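Local atomic coordinates of Rho guanine nucleotide exchange factor 11 (Homo sapiens, PDB entry 5JHH), a protein that probably activates Rho-family GTPases by exchanging their bound guanine nucleotide, through a catalytic DH domain followed by a PH domain. Residues A[35-40]-A[163-168]; A[43-48]-A[68-73]; A[242-247]-A[311-316]. All coordinates share one frame; numbering follows the deposited sequence.

Contact 1: residues A[35-40]-A[163-168]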
loop_
_atom_site.group_PDB
_atom_site.type_symbol
_atom_site.label_atom_id
_atom_site.label_comp_id
_atom_site.label_asym_id
_atom_site.label_seq_id
_atom_site.Cartn_x
_atom_site.Cartn_y
_atom_site.Cartn_z
ATOM N N ALA A 35 15.155 -9.733 13.910
ATOM C CA ALA A 35 16.558 -9.934 13.628
ATOM C C ALA A 35 16.737 -9.983 12.102
ATOM O O ALA A 35 17.693 -9.463 11.502
ATOM C CB ALA A 35 17.043 -11.247 14.268
ATOM N N SER A 36 15.798 -10.624 11.454
ATOM C CA SER A 36 15.880 -10.727 10.033
ATOM C C SER A 36 15.807 -9.320 9.387
ATOM O O SER A 36 16.486 -9.004 8.443
ATOM C CB SER A 36 14.756 -11.586 9.541
ATOM O OG SER A 36 14.988 -11.672 8.186
ATOM N N HIS A 37 14.979 -8.462 9.951
ATOM C CA HIS A 37 14.800 -7.148 9.381
ATOM C C HIS A 37 16.061 -6.321 9.539
ATOM O O HIS A 37 16.563 -5.699 8.617
ATOM C CB HIS A 37 13.598 -6.459 10.001
ATOM C CG HIS A 37 13.428 -5.082 9.505
ATOM N ND1 HIS A 37 13.750 -3.980 10.267
ATOM C CD2 HIS A 37 13.095 -4.620 8.289
ATOM C CE1 HIS A 37 13.588 -2.893 9.542
ATOM N NE2 HIS A 37 13.214 -3.261 8.335
ATOM N N LEU A 38 16.615 -6.390 10.710
ATOM C CA LEU A 38 17.912 -5.823 10.977
ATOM C C LEU A 38 18.930 -6.289 9.972
ATOM O O LEU A 38 19.751 -5.516 9.497
ATOM C CB LEU A 38 18.320 -6.166 12.389
ATOM C CG LEU A 38 19.596 -5.554 12.943
ATOM C CD1 LEU A 38 19.657 -4.053 12.701
ATOM C CD2 LEU A 38 19.664 -5.836 14.437
ATOM N N ARG A 39 18.870 -7.557 9.607
ATOM C CA ARG A 39 19.806 -8.074 8.618
ATOM C C ARG A 39 19.649 -7.309 7.319
ATOM O O ARG A 39 20.637 -6.855 6.729
ATOM C CB ARG A 39 19.586 -9.566 8.382
ATOM C CG ARG A 39 20.747 -10.271 7.687
ATOM C CD ARG A 39 20.253 -11.421 6.802
ATOM N NE ARG A 39 21.103 -11.588 5.635
ATOM C CZ ARG A 39 20.744 -11.291 4.390
ATOM N NH1 ARG A 39 21.594 -11.479 3.421
ATOM N NH2 ARG A 39 19.534 -10.828 4.106
ATOM N N THR A 40 18.402 -7.117 6.898
ATOM C CA THR A 40 18.146 -6.432 5.659
ATOM C C THR A 40 18.647 -4.998 5.691
ATOM O O THR A 40 19.180 -4.504 4.714
ATOM C CB THR A 40 16.656 -6.432 5.352
ATOM O OG1 THR A 40 16.212 -7.769 5.254
ATOM C CG2 THR A 40 16.341 -5.749 4.050
ATOM N N ILE A 163 14.815 -1.604 -0.046
ATOM C CA ILE A 163 14.824 -0.337 0.689
ATOM C C ILE A 163 13.439 0.008 1.285
ATOM O O ILE A 163 13.313 0.807 2.207
ATOM C CB ILE A 163 15.323 0.775 -0.218
ATOM C CG1 ILE A 163 15.877 1.926 0.587
ATOM C CG2 ILE A 163 14.239 1.255 -1.119
ATOM C CD1 ILE A 163 16.403 3.060 -0.256
ATOM N N ILE A 164 12.422 -0.616 0.732
ATOM C CA ILE A 164 11.077 -0.502 1.226
ATOM C C ILE A 164 10.812 -1.373 2.457
ATOM O O ILE A 164 9.749 -1.302 3.058
ATOM C CB ILE A 164 10.086 -0.846 0.109
ATOM C CG1 ILE A 164 8.723 -0.328 0.467
ATOM C CG2 ILE A 164 10.015 -2.350 -0.131
ATOM C CD1 ILE A 164 7.703 -0.555 -0.579
ATOM N N SER A 165 11.801 -2.133 2.885
ATOM C CA SER A 165 11.586 -3.075 3.962
ATOM C C SER A 165 11.212 -2.363 5.249
ATOM O O SER A 165 10.512 -2.930 6.051
ATOM C CB SER A 165 12.833 -3.926 4.188
ATOM O OG SER A 165 13.845 -2.998 4.568
ATOM N N GLU A 166 11.661 -1.138 5.480
ATOM C CA GLU A 166 11.283 -0.515 6.703
ATOM C C GLU A 166 9.770 -0.224 6.760
ATOM O O GLU A 166 9.097 -0.534 7.744
ATOM C CB GLU A 166 12.023 0.791 6.891
ATOM C CG GLU A 166 11.703 1.429 8.250
ATOM C CD GLU A 166 12.358 0.723 9.406
ATOM O OE1 GLU A 166 13.302 -0.033 9.138
ATOM O OE2 GLU A 166 11.953 0.942 10.581
ATOM N N MET A 167 9.238 0.419 5.733
ATOM C CA MET A 167 7.809 0.646 5.694
ATOM C C MET A 167 7.105 -0.659 5.883
ATOM O O MET A 167 6.196 -0.770 6.704
ATOM C CB MET A 167 7.364 1.294 4.393
ATOM C CG MET A 167 5.868 1.535 4.303
ATOM S SD MET A 167 4.873 0.130 3.789
ATOM C CE MET A 167 5.396 -0.068 2.086
ATOM N N GLN A 168 7.524 -1.681 5.164
ATOM C CA GLN A 168 6.841 -2.992 5.280
ATOM C C GLN A 168 6.943 -3.587 6.686
ATOM O O GLN A 168 6.003 -4.156 7.179
ATOM C CB GLN A 168 7.373 -4.017 4.278
ATOM C CG GLN A 168 7.192 -3.618 2.817
ATOM C CD GLN A 168 7.752 -4.691 1.874
ATOM O OE1 GLN A 168 7.089 -5.115 0.915
ATOM N NE2 GLN A 168 8.967 -5.157 2.170
#

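Contact 2: residues A[43-48]-A[68-73]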
loop_
_atom_site.group_PDB
_atom_site.type_symbol
_atom_site.label_atom_id
_atom_site.label_comp_id
_atom_site.label_asym_id
_atom_site.label_seq_id
_atom_site.Cartn_x
_atom_site.Cartn_y
_atom_site.Cartn_z
ATOM N N VAL A 43 22.331 -5.101 5.130
ATOM C CA VAL A 43 22.595 -5.292 3.724
ATOM C C VAL A 43 22.502 -3.957 2.987
ATOM O O VAL A 43 23.385 -3.640 2.187
ATOM C CB VAL A 43 21.615 -6.260 3.081
ATOM C CG1 VAL A 43 21.806 -6.289 1.580
ATOM C CG2 VAL A 43 21.826 -7.649 3.644
ATOM N N LEU A 44 21.473 -3.153 3.278
ATOM C CA LEU A 44 21.381 -1.886 2.624
ATOM C C LEU A 44 22.630 -1.076 2.931
ATOM O O LEU A 44 23.151 -0.342 2.074
ATOM C CB LEU A 44 20.153 -1.096 3.087
ATOM C CG LEU A 44 18.790 -1.608 2.648
ATOM C CD1 LEU A 44 17.698 -0.823 3.351
ATOM C CD2 LEU A 44 18.622 -1.452 1.138
ATOM N N ASP A 45 23.089 -1.170 4.170
ATOM C CA ASP A 45 24.236 -0.359 4.587
ATOM C C ASP A 45 25.499 -0.784 3.869
ATOM O O ASP A 45 26.190 0.010 3.274
ATOM C CB ASP A 45 24.441 -0.492 6.078
ATOM C CG ASP A 45 25.491 0.427 6.595
ATOM O OD1 ASP A 45 25.484 1.577 6.161
ATOM O OD2 ASP A 45 26.314 0.014 7.443
ATOM N N LEU A 46 25.778 -2.066 3.907
ATOM C CA LEU A 46 27.058 -2.515 3.505
ATOM C C LEU A 46 27.120 -2.637 1.983
ATOM O O LEU A 46 28.095 -2.238 1.402
ATOM C CB LEU A 46 27.377 -3.847 4.200
ATOM C CG LEU A 46 28.410 -4.763 3.505
ATOM C CD1 LEU A 46 29.837 -4.262 3.758
ATOM C CD2 LEU A 46 28.235 -6.236 3.911
ATOM N N ILE A 47 26.110 -3.214 1.335
ATOM C CA ILE A 47 26.214 -3.486 -0.095
ATOM C C ILE A 47 25.966 -2.215 -0.921
ATOM O O ILE A 47 26.548 -2.070 -2.000
ATOM C CB ILE A 47 25.222 -4.568 -0.556
ATOM C CG1 ILE A 47 25.474 -5.901 0.157
ATOM C CG2 ILE A 47 25.302 -4.790 -2.055
ATOM C CD1 ILE A 47 26.866 -6.456 -0.013
ATOM N N PHE A 48 25.125 -1.300 -0.421
ATOM C CA PHE A 48 24.741 -0.152 -1.207
ATOM C C PHE A 48 25.284 1.154 -0.641
ATOM O O PHE A 48 26.131 1.811 -1.254
ATOM C CB PHE A 48 23.229 -0.106 -1.356
ATOM C CG PHE A 48 22.652 -1.269 -2.148
ATOM C CD1 PHE A 48 22.664 -1.260 -3.521
ATOM C CD2 PHE A 48 22.179 -2.389 -1.510
ATOM C CE1 PHE A 48 22.174 -2.329 -4.243
ATOM C CE2 PHE A 48 21.626 -3.444 -2.226
ATOM C CZ PHE A 48 21.660 -3.432 -3.596
ATOM N N PRO A 68 18.568 8.845 4.041
ATOM C CA PRO A 68 18.741 9.975 4.959
ATOM C C PRO A 68 19.380 9.729 6.302
ATOM O O PRO A 68 20.091 10.566 6.764
ATOM C CB PRO A 68 17.330 10.442 5.210
ATOM C CG PRO A 68 16.604 10.070 4.037
ATOM C CD PRO A 68 17.049 8.716 3.808
ATOM N N ASN A 69 19.079 8.614 6.937
ATOM C CA ASN A 69 19.370 8.414 8.324
ATOM C C ASN A 69 19.447 6.944 8.632
ATOM O O ASN A 69 18.892 6.471 9.573
ATOM C CB ASN A 69 18.266 9.057 9.131
ATOM C CG ASN A 69 16.914 8.504 8.781
ATOM O OD1 ASN A 69 16.756 7.850 7.816
ATOM N ND2 ASN A 69 15.960 8.796 9.565
ATOM N N LEU A 70 20.157 6.233 7.794
ATOM C CA LEU A 70 20.258 4.808 7.874
ATOM C C LEU A 70 20.902 4.301 9.151
ATOM O O LEU A 70 20.412 3.383 9.743
ATOM C CB LEU A 70 20.963 4.250 6.646
ATOM C CG LEU A 70 21.012 2.744 6.476
ATOM C CD1 LEU A 70 19.673 2.113 6.571
ATOM C CD2 LEU A 70 21.673 2.303 5.205
ATOM N N PRO A 71 22.072 4.976 9.548
ATOM C CA PRO A 71 22.651 4.461 10.788
ATOM C C PRO A 71 21.760 4.613 11.991
ATOM O O PRO A 71 21.826 3.807 12.858
ATOM C CB PRO A 71 23.910 5.276 10.978
ATOM C CG PRO A 71 24.282 5.717 9.662
ATOM C CD PRO A 71 23.014 6.087 9.057
ATOM N N GLU A 72 20.938 5.637 12.006
ATOM C CA GLU A 72 19.990 5.891 13.087
ATOM C C GLU A 72 18.898 4.850 13.046
ATOM O O GLU A 72 18.454 4.351 14.080
ATOM C CB GLU A 72 19.365 7.274 12.943
ATOM C CG GLU A 72 20.297 8.427 13.294
ATOM C CD GLU A 72 21.248 8.933 12.181
ATOM O OE1 GLU A 72 21.407 8.378 11.046
ATOM O OE2 GLU A 72 21.893 9.959 12.485
ATOM N N LEU A 73 18.451 4.555 11.834
ATOM C CA LEU A 73 17.433 3.550 11.608
ATOM C C LEU A 73 17.884 2.193 12.085
ATOM O O LEU A 73 17.186 1.531 12.827
ATOM C CB LEU A 73 17.050 3.482 10.142
ATOM C CG LEU A 73 15.828 2.645 9.833
ATOM C CD1 LEU A 73 14.606 3.202 10.527
ATOM C CD2 LEU A 73 15.602 2.698 8.329
#

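Contact 3: residues A[242-247]-A[311-316]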
loop_
_atom_site.group_PDB
_atom_site.type_symbol
_atom_site.label_atom_id
_atom_site.label_comp_id
_atom_site.label_asym_id
_atom_site.label_seq_id
_atom_site.Cartn_x
_atom_site.Cartn_y
_atom_site.Cartn_z
ATOM N N ALA A 242 -10.497 36.097 -12.721
ATOM C CA ALA A 242 -9.270 36.877 -12.865
ATOM C C ALA A 242 -8.360 36.836 -11.636
ATOM O O ALA A 242 -7.141 36.970 -11.763
ATOM C CB ALA A 242 -9.608 38.317 -13.225
ATOM N N GLU A 243 -8.943 36.657 -10.452
ATOM C CA GLU A 243 -8.154 36.656 -9.218
ATOM C C GLU A 243 -7.218 35.436 -9.121
ATOM O O GLU A 243 -6.287 35.428 -8.310
ATOM C CB GLU A 243 -9.066 36.733 -7.987
ATOM C CG GLU A 243 -9.624 35.399 -7.537
ATOM C CD GLU A 243 -10.724 35.542 -6.506
ATOM O OE1 GLU A 243 -11.889 35.759 -6.917
ATOM O OE2 GLU A 243 -10.429 35.403 -5.295
ATOM N N PHE A 244 -7.453 34.417 -9.953
ATOM C CA PHE A 244 -6.571 33.238 -10.003
ATOM C C PHE A 244 -5.608 33.245 -11.185
ATOM O O PHE A 244 -5.246 32.190 -11.683
ATOM C CB PHE A 244 -7.399 31.945 -10.044
ATOM C CG PHE A 244 -8.328 31.777 -8.870
ATOM C CD1 PHE A 244 -7.819 31.674 -7.577
ATOM C CD2 PHE A 244 -9.717 31.710 -9.060
ATOM C CE1 PHE A 244 -8.673 31.523 -6.495
ATOM C CE2 PHE A 244 -10.573 31.562 -7.987
ATOM C CZ PHE A 244 -10.053 31.472 -6.702
ATOM N N LYS A 245 -5.194 34.425 -11.631
ATOM C CA LYS A 245 -4.212 34.534 -12.709
ATOM C C LYS A 245 -2.803 34.198 -12.211
ATOM O O LYS A 245 -1.953 33.734 -12.988
ATOM C CB LYS A 245 -4.252 35.937 -13.345
ATOM C CG LYS A 245 -3.994 37.129 -12.415
ATOM C CD LYS A 245 -4.491 38.426 -13.064
ATOM C CE LYS A 245 -4.297 39.650 -12.178
ATOM N NZ LYS A 245 -2.895 40.157 -12.223
ATOM N N SER A 246 -2.569 34.420 -10.917
ATOM C CA SER A 246 -1.284 34.122 -10.309
ATOM C C SER A 246 -1.417 32.962 -9.291
ATOM O O SER A 246 -0.606 32.826 -8.360
ATOM C CB SER A 246 -0.752 35.381 -9.624
ATOM O OG SER A 246 -1.673 35.776 -8.623
ATOM N N LEU A 247 -2.428 32.118 -9.490
ATOM C CA LEU A 247 -2.604 30.910 -8.681
ATOM C C LEU A 247 -1.318 30.116 -8.507
ATOM O O LEU A 247 -0.726 29.646 -9.497
ATOM C CB LEU A 247 -3.642 29.979 -9.317
ATOM C CG LEU A 247 -3.797 28.643 -8.577
ATOM C CD1 LEU A 247 -4.246 28.869 -7.141
ATOM C CD2 LEU A 247 -4.733 27.684 -9.291
ATOM N N SER A 311 -16.021 29.603 -14.858
ATOM C CA SER A 311 -14.727 29.709 -14.143
ATOM C C SER A 311 -14.088 28.317 -13.940
ATOM O O SER A 311 -14.802 27.327 -13.720
ATOM C CB SER A 311 -14.877 30.388 -12.773
ATOM O OG SER A 311 -13.644 30.389 -12.040
ATOM N N PRO A 312 -12.744 28.251 -14.000
ATOM C CA PRO A 312 -12.002 26.997 -13.855
ATOM C C PRO A 312 -11.597 26.705 -12.404
ATOM O O PRO A 312 -11.129 25.608 -12.104
ATOM C CB PRO A 312 -10.762 27.227 -14.727
ATOM C CG PRO A 312 -10.569 28.714 -14.753
ATOM C CD PRO A 312 -11.823 29.385 -14.242
ATOM N N VAL A 313 -11.810 27.679 -11.526
ATOM C CA VAL A 313 -11.528 27.538 -10.118
ATOM C C VAL A 313 -12.810 27.745 -9.337
ATOM O O VAL A 313 -13.565 28.671 -9.603
ATOM C CB VAL A 313 -10.528 28.587 -9.662
ATOM C CG1 VAL A 313 -10.261 28.458 -8.171
ATOM C CG2 VAL A 313 -9.249 28.448 -10.446
ATOM N N LEU A 314 -13.045 26.887 -8.361
ATOM C CA LEU A 314 -14.208 27.001 -7.474
ATOM C C LEU A 314 -13.726 27.097 -6.050
ATOM O O LEU A 314 -12.798 26.412 -5.678
ATOM C CB LEU A 314 -15.122 25.776 -7.654
ATOM C CG LEU A 314 -15.646 25.662 -9.094
ATOM C CD1 LEU A 314 -16.505 24.440 -9.339
ATOM C CD2 LEU A 314 -16.430 26.923 -9.438
ATOM N N LYS A 315 -14.352 27.966 -5.268
ATOM C CA LYS A 315 -14.091 28.068 -3.848
ATOM C C LYS A 315 -15.019 27.133 -3.098
ATOM O O LYS A 315 -16.247 27.202 -3.215
ATOM C CB LYS A 315 -14.270 29.498 -3.372
ATOM C CG LYS A 315 -13.366 30.496 -4.080
ATOM C CD LYS A 315 -13.073 31.661 -3.141
ATOM C CE LYS A 315 -12.432 32.851 -3.844
ATOM N NZ LYS A 315 -13.445 33.862 -4.253
ATOM N N LEU A 316 -14.411 26.257 -2.311
ATOM C CA LEU A 316 -15.122 25.199 -1.652
ATOM C C LEU A 316 -16.052 25.721 -0.594
ATOM O O LEU A 316 -16.958 25.016 -0.196
ATOM C CB LEU A 316 -14.133 24.209 -1.044
ATOM C CG LEU A 316 -13.269 23.400 -2.030
ATOM C CD1 LEU A 316 -12.271 22.578 -1.261
ATOM C CD2 LEU A 316 -14.098 22.495 -2.925
#

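Contact 1: residues A[35-40]-A[163-168]
His37 and Thr40 meet Ser165 and Glu166 in a largely polar helix-helix contact of the DH domain. It joins the long helix 18-54 to the first turn of helix 165-182. In Dbl-family exchange factors these two parts of the helical bundle commonly help form the GTPase-binding surface. The assembly agrees with this. Ser36 OG bonds to an acidic side chain of the other protein chain, and Ile164 and Met167 pack on that chain.

His37 carries most of the contact from its helix. Its ring points at Ser165 and Glu166. The carboxylate of Glu166 comes in at the ring edge, with OE1 in the ring plane. The two flat groups are turned 57° against each other. The imidazole is probably turned over in the model, so which ring atom faces the carboxylate is left open.

The chain of Glu166 leaves with CG opposite the backbone N (chi1 -176°) and then bends at chi2 (74°). This bend carries the carboxylate to the histidine edge. The other oxygen, Glu166 OE2, shares a hydrogen bond with His77 NE2, and the ring of His77 also meets that of His37 edge-to-face. The bond to His77, on helix 70-89, helps fix the rotation of the carboxylate.

Ser165 lies beside this group. Its OG is bonded to Leu162 O, one turn back. The Ser165 carbonyl O approaches the His37 ring obliquely. Thr40 supplies a small apolar touch. Its OG1 turns back to its own helix and makes a weak bond to Ser36 O. Its methyl CG2 faces the serine, 4.0 Å from Ser165 CB and 3.8 Å from Ser165 OG.

Contact 2: residues A[43-48]-A[68-73]
Leu70 reaches across from the start of helix 70-89 and sets one methyl against the backbone of helix 18-54 at Leu44 and Asp45. The packed part is small and is made by a single branch. Leu70 CD2 lies 3.7 Å from Asp45 CA and 3.9 Å from Asp45 N. On the inner side the same methyl is 4.3 Å from Leu44 CB, an ordinary apolar contact. Leu70 CG stands opposite its own backbone N (chi1 -173°), which points the side chain toward the other helix. Leu44 continues inward and packs on Leu159 and Leu162 of helix 159-162.

The outer side is looser. Asp45 turns its carboxylate past the leucine rather than onto it, and Asp45 OD1 stays 4.0 Å from Leu70 CD2. The acid uses OD1 for a hydrogen bond with Gln50 in its own helix. Leu46 and Pro71 are exposed to solvent.

Helix 18-54 widens to a pi-type turn over residues 44-48. Around the start of helix 70-89, Asn69 ND2 bonds to Val116 O, and Leu73 rests on Phe120 of helix 107-121. A leucine from one helix end laid against the side of a neighbour is plain packing within the all-helical bundle of the DH domain.

Contact 3: residues A[242-247]-A[311-316]
The Phe244 ring, in the PH domain, is covered on both faces. Val313 CG1 lies over one face as a CH-pi contact, 22° off the ring normal and somewhat toward the rim. The opposite face takes Glu243 CG, 3.8 Å above the ring centre. The valine methyl is modelled too close to the ring, so the exact spacing is doubtful. Here the loop before strand 254-263 folds over strand 313-315 of the beta sheet. Leu280 of the adjacent strand 280-287 touches Phe244, Val313 and Lys315.

Lys315 crosses the ring obliquely, with Lys315 CE 4.0 Å from Phe244 CZ. Its chain bends at chi4 (95°) toward Glu243. The two charged chains come from opposite directions and form a long salt bridge, with Glu243 OE2 3.5 Å from Lys315 NZ. Replacing Phe244 with an alanine is likely to open a gap between Glu243 and Val313 and leave the valine methyls without their aromatic cover.

Ser311 bonds within its own segment. Ser311 OG donates to Val313 O at 3.0 Å, in the carbonyl plane and on a lone pair.

In the fold
Contacts 1 and 2 lie in the DH domain and contact 3 in the PH domain. The first two share helix 18-54, and their centres are 11 Å apart. They touch directly: Glu166 packs on Leu73, and Ile163 on Leu44. Along the chain both segments of contact 2 fall between those of contact 1. Helix 70-89 comes before helix 165-182 in the sequence, and both meet helix 18-54. Contact 3 follows later, beyond helix 189-227. Its centre is about 46 Å from that of contact 1 and 45 Å from that of contact 2, across the chain's centre. This is consistent with the helical bundle and the sheet domain being separate packing units.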